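Local coordinates for putative HTH-type transcriptional regulator PH0061 (Pyrococcus horikoshii, PDB 2DBB), which probably binds DNA in a sequence-specific way to regulate transcription, as an AsnC-family protein with a helix-turn-helix domain, at residues I71-S76 with G103-I108; E93-V98 with V109-P114. One frame throughout, in Å; residues are numbered along the deposited sequence.

In the fold
Both contacts lie in the four-stranded antiparallel sheet of the ferredoxin-like C-terminal domain characteristic of the Lrp/AsnC family, ordered 95-102, 107-114, 67-76, 134-148, and together they show how one strand can be gripped along both of its edges. Strand 107-114 is that shared strand: contact 1 joins its beginning, and the turn before it, to strand 67-76, while contact 2 joins the rest of it to strand 95-102. Their centres are 14 Å apart. Along the chain the segments alternate, 71-76, 93-98, 103-108 and 109-114, with helix 79-89 between the first two. Each pairing carries a classic beta bulge, and both contacts reach the second subunit, into which the sheet continues through Ser97 and Val98.

Contact 1 of 2, residues I71-S76 with G103-I108; sequences IVLIKS and GRYNII
The Tyr105 ring lies between two aliphatic groups: Leu73 CB sits over the centre of one face, a CH-pi contact 3.7 Å from the ring centroid, and Arg104 CG lies above the opposite face, displaced toward the rim. Lys75 N comes up at the ring edge. Tyr105 takes this place just before a classic beta bulge, in which Asn106 and Ile107 both face Ile74 where two antiparallel strands meet. Ile74 N donates to Ile107 O at 2.8 Å, and Ile74 O accepts from Ile107 N and, weakly, from Asn106 N. On the sheet face that carries Leu73, its side chain and that of Ile108 lie side by side, Leu73 CD2 pressing on Ile108 CD1 at a tight 3.4 Å. Tyr105 also packs on Leu73 of the second subunit, so the ring belongs to the dimer interface as well.

Asn106 uses both ends of its amide on Ser76. Its CG lies between the backbone N and the carbonyl carbon (chi1 56°), which turns the amide toward strand 67-76. There OD1 accepts from Ser76 N at 2.7 Å, in the carbonyl plane on a lone pair, while ND2 donates nearly straight (165°) to Ser76 OG at 3.1 Å.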
ATOM      1  N   ILE B  71      10.507   6.395   0.506  1.00 22.58           N
ATOM      2  CA  ILE B  71      10.291   5.909  -0.840  1.00 22.56           C
ATOM      3  C   ILE B  71      11.644   6.023  -1.519  1.00 21.02           C
ATOM      4  O   ILE B  71      12.295   7.062  -1.439  1.00 20.96           O
ATOM      5  CB  ILE B  71       9.274   6.774  -1.621  1.00 23.09           C
ATOM      6  CG1 ILE B  71       7.893   6.715  -0.952  1.00 27.10           C
ATOM      7  CG2 ILE B  71       9.192   6.298  -3.055  1.00 21.70           C
ATOM      8  CD1 ILE B  71       7.219   5.359  -1.021  1.00 28.56           C
ATOM      9  N   VAL B  72      12.073   4.941  -2.156  1.00 19.79           N
ATOM     10  CA  VAL B  72      13.342   4.937  -2.866  1.00 20.78           C
ATOM     11  C   VAL B  72      13.067   4.839  -4.365  1.00 19.47           C
ATOM     12  O   VAL B  72      12.434   3.896  -4.848  1.00 19.72           O
ATOM     13  CB  VAL B  72      14.234   3.771  -2.396  1.00 20.81           C
ATOM     14  CG1 VAL B  72      15.558   3.774  -3.160  1.00 21.72           C
ATOM     15  CG2 VAL B  72      14.488   3.907  -0.903  1.00 18.28           C
ATOM     16  N   LEU B  73      13.524   5.849  -5.087  1.00 19.05           N
ATOM     17  CA  LEU B  73      13.343   5.932  -6.527  1.00 19.94           C
ATOM     18  C   LEU B  73      14.665   5.528  -7.170  1.00 20.04           C
ATOM     19  O   LEU B  73      15.705   6.139  -6.921  1.00 19.70           O
ATOM     20  CB  LEU B  73      12.976   7.370  -6.904  1.00 20.19           C
ATOM     21  CG  LEU B  73      11.825   7.962  -6.074  1.00 18.26           C
ATOM     22  CD1 LEU B  73      11.755   9.467  -6.292  1.00 18.82           C
ATOM     23  CD2 LEU B  73      10.516   7.297  -6.461  1.00 20.17           C
ATOM     24  N   ILE B  74      14.622   4.496  -7.998  1.00 20.98           N
ATOM     25  CA  ILE B  74      15.839   4.007  -8.628  1.00 21.87           C
ATOM     26  C   ILE B  74      15.827   4.043 -10.143  1.00 22.09           C
ATOM     27  O   ILE B  74      14.844   3.666 -10.776  1.00 22.12           O
ATOM     28  CB  ILE B  74      16.121   2.543  -8.205  1.00 21.76           C
ATOM     29  CG1 ILE B  74      16.195   2.436  -6.682  1.00 19.72           C
ATOM     30  CG2 ILE B  74      17.413   2.057  -8.848  1.00 22.49           C
ATOM     31  CD1 ILE B  74      16.090   0.992  -6.147  1.00 17.22           C
ATOM     32  N   LYS B  75      16.932   4.503 -10.719  1.00 24.97           N
ATOM     33  CA  LYS B  75      17.097   4.521 -12.165  1.00 27.95           C
ATOM     34  C   LYS B  75      18.267   3.578 -12.458  1.00 29.93           C
ATOM     35  O   LYS B  75      19.390   3.836 -12.041  1.00 27.19           O
ATOM     36  CB  LYS B  75      17.426   5.924 -12.677  1.00 30.31           C
ATOM     37  CG  LYS B  75      17.436   6.010 -14.200  1.00 35.08           C
ATOM     38  CD  LYS B  75      16.084   5.574 -14.756  1.00 41.76           C
ATOM     39  CE  LYS B  75      16.053   5.529 -16.279  1.00 45.58           C
ATOM     40  NZ  LYS B  75      14.706   5.075 -16.767  1.00 45.96           N
ATOM     41  N   SER B  76      17.992   2.484 -13.164  1.00 32.65           N
ATOM     42  CA  SER B  76      19.013   1.496 -13.502  1.00 38.07           C
ATOM     43  C   SER B  76      19.809   1.807 -14.768  1.00 42.01           C
ATOM     44  O   SER B  76      19.362   2.547 -15.647  1.00 41.30           O
ATOM     45  CB  SER B  76      18.374   0.116 -13.658  1.00 39.71           C
ATOM     46  OG  SER B  76      17.797  -0.318 -12.441  1.00 40.29           O
ATOM     47  N   GLY B 103       9.360   5.479 -16.899  1.00 25.76           N
ATOM     48  CA  GLY B 103       9.459   6.900 -16.612  1.00 26.80           C
ATOM     49  C   GLY B 103      10.833   7.277 -16.095  1.00 27.37           C
ATOM     50  O   GLY B 103      11.804   6.553 -16.339  1.00 26.84           O
ATOM     51  N   ARG B 104      10.931   8.384 -15.362  1.00 25.75           N
ATOM     52  CA  ARG B 104      12.231   8.819 -14.863  1.00 28.38           C
ATOM     53  C   ARG B 104      12.942   7.790 -13.984  1.00 27.64           C
ATOM     54  O   ARG B 104      14.170   7.764 -13.930  1.00 27.64           O
ATOM     55  CB  ARG B 104      12.119  10.145 -14.106  1.00 30.98           C
ATOM     56  CG  ARG B 104      13.478  10.630 -13.603  1.00 39.27           C
ATOM     57  CD  ARG B 104      13.451  11.987 -12.910  1.00 43.50           C
ATOM     58  NE  ARG B 104      13.690  13.084 -13.842  1.00 50.49           N
ATOM     59  CZ  ARG B 104      14.133  14.285 -13.480  1.00 52.15           C
ATOM     60  NH1 ARG B 104      14.388  14.541 -12.202  1.00 55.12           N
ATOM     61  NH2 ARG B 104      14.321  15.228 -14.391  1.00 52.83           N
ATOM     62  N   TYR B 105      12.177   6.956 -13.287  1.00 26.23           N
ATOM     63  CA  TYR B 105      12.749   5.922 -12.429  1.00 25.83           C
ATOM     64  C   TYR B 105      12.091   4.598 -12.798  1.00 25.50           C
ATOM     65  O   TYR B 105      10.864   4.522 -12.913  1.00 26.79           O
ATOM     66  CB  TYR B 105      12.482   6.255 -10.961  1.00 24.39           C
ATOM     67  CG  TYR B 105      13.015   7.607 -10.558  1.00 24.65           C
ATOM     68  CD1 TYR B 105      14.367   7.790 -10.276  1.00 22.82           C
ATOM     69  CD2 TYR B 105      12.170   8.719 -10.489  1.00 24.16           C
ATOM     70  CE1 TYR B 105      14.864   9.043  -9.934  1.00 25.42           C
ATOM     71  CE2 TYR B 105      12.660   9.977 -10.153  1.00 23.35           C
ATOM     72  CZ  TYR B 105      14.005  10.129  -9.879  1.00 25.57           C
ATOM     73  OH  TYR B 105      14.504  11.367  -9.554  1.00 29.77           O
ATOM     74  N   ASN B 106      12.893   3.552 -12.987  1.00 23.07           N
ATOM     75  CA  ASN B 106      12.324   2.265 -13.362  1.00 19.75           C
ATOM     76  C   ASN B 106      12.034   1.344 -12.180  1.00 19.99           C
ATOM     77  O   ASN B 106      11.345   0.339 -12.329  1.00 20.56           O
ATOM     78  CB  ASN B 106      13.212   1.574 -14.406  1.00 24.70           C
ATOM     79  CG  ASN B 106      14.643   1.392 -13.943  1.00 25.50           C
ATOM     80  OD1 ASN B 106      15.346   2.356 -13.658  1.00 29.33           O
ATOM     81  ND2 ASN B 106      15.083   0.146 -13.873  1.00 29.36           N
ATOM     82  N   ILE B 107      12.538   1.689 -11.000  1.00 20.36           N
ATOM     83  CA  ILE B 107      12.277   0.884  -9.815  1.00 22.10           C
ATOM     84  C   ILE B 107      11.829   1.807  -8.686  1.00 22.05           C
ATOM     85  O   ILE B 107      12.482   2.810  -8.384  1.00 22.11           O
ATOM     86  CB  ILE B 107      13.532   0.085  -9.367  1.00 22.27           C
ATOM     87  CG1 ILE B 107      14.001  -0.822 -10.508  1.00 23.88           C
ATOM     88  CG2 ILE B 107      13.194  -0.787  -8.158  1.00 23.85           C
ATOM     89  CD1 ILE B 107      15.338  -1.500 -10.264  1.00 23.56           C
ATOM     90  N   ILE B 108      10.693   1.469  -8.089  1.00 21.49           N
ATOM     91  CA  ILE B 108      10.114   2.239  -6.997  1.00 21.28           C
ATOM     92  C   ILE B 108       9.982   1.316  -5.800  1.00 20.79           C
ATOM     93  O   ILE B 108       9.326   0.283  -5.887  1.00 20.16           O
ATOM     94  CB  ILE B 108       8.705   2.767  -7.350  1.00 22.48           C
ATOM     95  CG1 ILE B 108       8.761   3.579  -8.648  1.00 24.24           C
ATOM     96  CG2 ILE B 108       8.179   3.645  -6.207  1.00 22.39           C
ATOM     97  CD1 ILE B 108       9.688   4.752  -8.577  1.00 26.05           C
TER

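Contact 2 of 2, residues E93-V98 with V109-P114; sequences EYVKSV and VRLLLP
Backbone hydrogen bonds set the pairing of Tyr94, Lys96 and Ser97 with strand 107-114. Leu112 N donates to Tyr94 O at 2.9 Å, and Arg110 N to Ser97 O at 3.0 Å. Arg110 O accepts from Lys96 N at 2.8 Å and only weakly from Ser97 N.

Apolar contacts gather on the face bearing Val95, Val98, Val109 and Leu111. The two methyls of Val95 divide their work: CG1 meets Val109 CG1, and CG2 meets Leu111 CD2 at 3.6 Å. That same Leu111 methyl reaches the edge of the Tyr94 ring, the Tyr94 and Leu111 side chains lying side by side and pointing the same way; helix 117-129 packs on this ring through Leu123 and Phe127. On the other side of the sheet from Val95, the Lys96 chain, bent at chi2 (-46°), lies slantwise across Leu112, with CE 3.5 Å from Leu112 CB.

The pairing is a beta hairpin interrupted by a classic bulge, with Lys96 and Ser97 both opposite Arg110 and the register shifted by one.

Among the polar groups, Lys96 NZ bonds Glu93 O at 2.9 Å and forms salt bridges with Glu93 OE1 and with the terminal carboxylate of Ile151 of the second subunit. A water accepts from Arg110 NE, in the guanidinium plane, and donates to Ser97 OG at 2.7 Å, while Arg110 NH1 forms a salt bridge with Glu99 of the second subunit.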
ATOM      1  N   GLU B  93      12.744  -7.802   4.818  1.00 28.33           N
ATOM      2  CA  GLU B  93      11.512  -7.623   5.576  1.00 27.70           C
ATOM      3  C   GLU B  93      10.965  -6.197   5.657  1.00 25.72           C
ATOM      4  O   GLU B  93       9.743  -5.986   5.575  1.00 22.64           O
ATOM      5  CB  GLU B  93      11.686  -8.187   6.992  1.00 28.46           C
ATOM      6  CG  GLU B  93      10.371  -8.369   7.745  1.00 35.81           C
ATOM      7  CD  GLU B  93       9.822  -7.073   8.331  1.00 38.17           C
ATOM      8  OE1 GLU B  93       8.597  -7.001   8.577  1.00 40.75           O
ATOM      9  OE2 GLU B  93      10.613  -6.135   8.560  1.00 40.79           O
ATOM     10  N   TYR B  94      11.851  -5.220   5.812  1.00 24.34           N
ATOM     11  CA  TYR B  94      11.395  -3.842   5.920  1.00 25.30           C
ATOM     12  C   TYR B  94      11.102  -3.180   4.572  1.00 24.04           C
ATOM     13  O   TYR B  94      10.727  -2.004   4.510  1.00 25.05           O
ATOM     14  CB  TYR B  94      12.392  -3.023   6.744  1.00 23.13           C
ATOM     15  CG  TYR B  94      13.782  -2.972   6.177  1.00 27.62           C
ATOM     16  CD1 TYR B  94      14.088  -2.124   5.110  1.00 25.72           C
ATOM     17  CD2 TYR B  94      14.805  -3.758   6.717  1.00 26.94           C
ATOM     18  CE1 TYR B  94      15.370  -2.054   4.595  1.00 28.17           C
ATOM     19  CE2 TYR B  94      16.102  -3.700   6.204  1.00 28.46           C
ATOM     20  CZ  TYR B  94      16.375  -2.843   5.142  1.00 29.44           C
ATOM     21  OH  TYR B  94      17.644  -2.776   4.609  1.00 29.94           O
ATOM     22  N   VAL B  95      11.276  -3.942   3.497  1.00 23.85           N
ATOM     23  CA  VAL B  95      10.974  -3.467   2.149  1.00 23.31           C
ATOM     24  C   VAL B  95       9.526  -3.903   1.950  1.00 22.73           C
ATOM     25  O   VAL B  95       9.259  -5.093   1.811  1.00 23.39           O
ATOM     26  CB  VAL B  95      11.869  -4.159   1.084  1.00 22.24           C
ATOM     27  CG1 VAL B  95      11.341  -3.879  -0.306  1.00 22.17           C
ATOM     28  CG2 VAL B  95      13.306  -3.668   1.205  1.00 18.88           C
ATOM     29  N   LYS B  96       8.600  -2.945   1.946  1.00 23.37           N
ATOM     30  CA  LYS B  96       7.171  -3.243   1.810  1.00 21.67           C
ATOM     31  C   LYS B  96       6.635  -3.405   0.390  1.00 21.66           C
ATOM     32  O   LYS B  96       5.684  -4.159   0.159  1.00 20.66           O
ATOM     33  CB  LYS B  96       6.354  -2.182   2.559  1.00 22.80           C
ATOM     34  CG  LYS B  96       6.713  -2.090   4.045  1.00 26.07           C
ATOM     35  CD  LYS B  96       6.803  -3.480   4.657  1.00 26.20           C
ATOM     36  CE  LYS B  96       7.186  -3.437   6.122  1.00 29.46           C
ATOM     37  NZ  LYS B  96       7.338  -4.822   6.657  1.00 28.29           N
ATOM     38  N   SER B  97       7.215  -2.688  -0.564  1.00 21.06           N
ATOM     39  CA  SER B  97       6.767  -2.821  -1.940  1.00 20.69           C
ATOM     40  C   SER B  97       7.898  -2.562  -2.909  1.00 20.60           C
ATOM     41  O   SER B  97       8.832  -1.811  -2.617  1.00 19.02           O
ATOM     42  CB  SER B  97       5.591  -1.882  -2.250  1.00 20.91           C
ATOM     43  OG  SER B  97       5.993  -0.534  -2.367  1.00 24.00           O
ATOM     44  N   VAL B  98       7.806  -3.219  -4.058  1.00 20.81           N
ATOM     45  CA  VAL B  98       8.790  -3.093  -5.116  1.00 20.12           C
ATOM     46  C   VAL B  98       8.015  -3.119  -6.417  1.00 20.06           C
ATOM     47  O   VAL B  98       7.212  -4.022  -6.667  1.00 21.29           O
ATOM     48  CB  VAL B  98       9.808  -4.251  -5.079  1.00 20.12           C
ATOM     49  CG1 VAL B  98      10.812  -4.102  -6.221  1.00 20.77           C
ATOM     50  CG2 VAL B  98      10.538  -4.237  -3.741  1.00 16.55           C
ATOM     51  N   VAL B 109      10.589   1.712  -4.684  1.00 20.65           N
ATOM     52  CA  VAL B 109      10.578   0.905  -3.476  1.00 20.79           C
ATOM     53  C   VAL B 109      10.058   1.646  -2.250  1.00 20.13           C
ATOM     54  O   VAL B 109      10.369   2.808  -2.042  1.00 22.10           O
ATOM     55  CB  VAL B 109      12.003   0.415  -3.142  1.00 19.63           C
ATOM     56  CG1 VAL B 109      11.976  -0.475  -1.891  1.00 20.71           C
ATOM     57  CG2 VAL B 109      12.584  -0.330  -4.331  1.00 20.83           C
ATOM     58  N   ARG B 110       9.257   0.966  -1.443  1.00 19.18           N
ATOM     59  CA  ARG B 110       8.769   1.572  -0.216  1.00 21.52           C
ATOM     60  C   ARG B 110       9.406   0.816   0.940  1.00 21.53           C
ATOM     61  O   ARG B 110       9.399  -0.415   0.958  1.00 22.47           O
ATOM     62  CB  ARG B 110       7.244   1.485  -0.091  1.00 19.48           C
ATOM     63  CG  ARG B 110       6.740   2.008   1.258  1.00 21.73           C
ATOM     64  CD  ARG B 110       5.233   1.819   1.436  1.00 24.70           C
ATOM     65  NE  ARG B 110       4.450   2.633   0.512  1.00 24.77           N
ATOM     66  CZ  ARG B 110       4.272   3.947   0.627  1.00 30.13           C
ATOM     67  NH1 ARG B 110       4.820   4.616   1.636  1.00 31.35           N
ATOM     68  NH2 ARG B 110       3.546   4.601  -0.273  1.00 30.43           N
ATOM     69  N   LEU B 111       9.952   1.563   1.897  1.00 20.80           N
ATOM     70  CA  LEU B 111      10.582   1.003   3.082  1.00 20.82           C
ATOM     71  C   LEU B 111       9.841   1.452   4.338  1.00 22.85           C
ATOM     72  O   LEU B 111       9.350   2.584   4.409  1.00 21.64           O
ATOM     73  CB  LEU B 111      12.024   1.502   3.218  1.00 20.65           C
ATOM     74  CG  LEU B 111      13.007   1.404   2.057  1.00 21.94           C
ATOM     75  CD1 LEU B 111      14.320   2.068   2.468  1.00 20.49           C
ATOM     76  CD2 LEU B 111      13.221  -0.057   1.679  1.00 21.30           C
ATOM     77  N   LEU B 112       9.760   0.561   5.322  1.00 23.14           N
ATOM     78  CA  LEU B 112       9.160   0.893   6.610  1.00 23.88           C
ATOM     79  C   LEU B 112      10.383   1.039   7.505  1.00 25.45           C
ATOM     80  O   LEU B 112      11.128   0.077   7.695  1.00 26.40           O
ATOM     81  CB  LEU B 112       8.273  -0.239   7.140  1.00 23.75           C
ATOM     82  CG  LEU B 112       7.617   0.064   8.498  1.00 23.92           C
ATOM     83  CD1 LEU B 112       6.605   1.183   8.321  1.00 22.87           C
ATOM     84  CD2 LEU B 112       6.932  -1.182   9.054  1.00 24.07           C
ATOM     85  N   LEU B 113      10.604   2.241   8.032  1.00 25.66           N
ATOM     86  CA  LEU B 113      11.766   2.503   8.876  1.00 25.71           C
ATOM     87  C   LEU B 113      11.378   2.936  10.280  1.00 27.69           C
ATOM     88  O   LEU B 113      10.232   3.322  10.530  1.00 27.46           O
ATOM     89  CB  LEU B 113      12.624   3.618   8.262  1.00 25.29           C
ATOM     90  CG  LEU B 113      13.005   3.527   6.787  1.00 22.70           C
ATOM     91  CD1 LEU B 113      13.590   4.852   6.342  1.00 25.47           C
ATOM     92  CD2 LEU B 113      13.983   2.391   6.563  1.00 22.16           C
ATOM     93  N   PRO B 114      12.335   2.876  11.220  1.00 29.23           N
ATOM     94  CA  PRO B 114      12.070   3.283  12.599  1.00 31.40           C
ATOM     95  C   PRO B 114      11.910   4.797  12.557  1.00 34.91           C
ATOM     96  O   PRO B 114      12.596   5.470  11.786  1.00 36.01           O
ATOM     97  CB  PRO B 114      13.342   2.871  13.336  1.00 33.51           C
ATOM     98  CG  PRO B 114      13.878   1.748  12.504  1.00 31.26           C
ATOM     99  CD  PRO B 114      13.658   2.239  11.110  1.00 30.47           C
TER
HETATM  100  O   HOH W   1       3.831   0.946  -1.733  1.00 26.55           O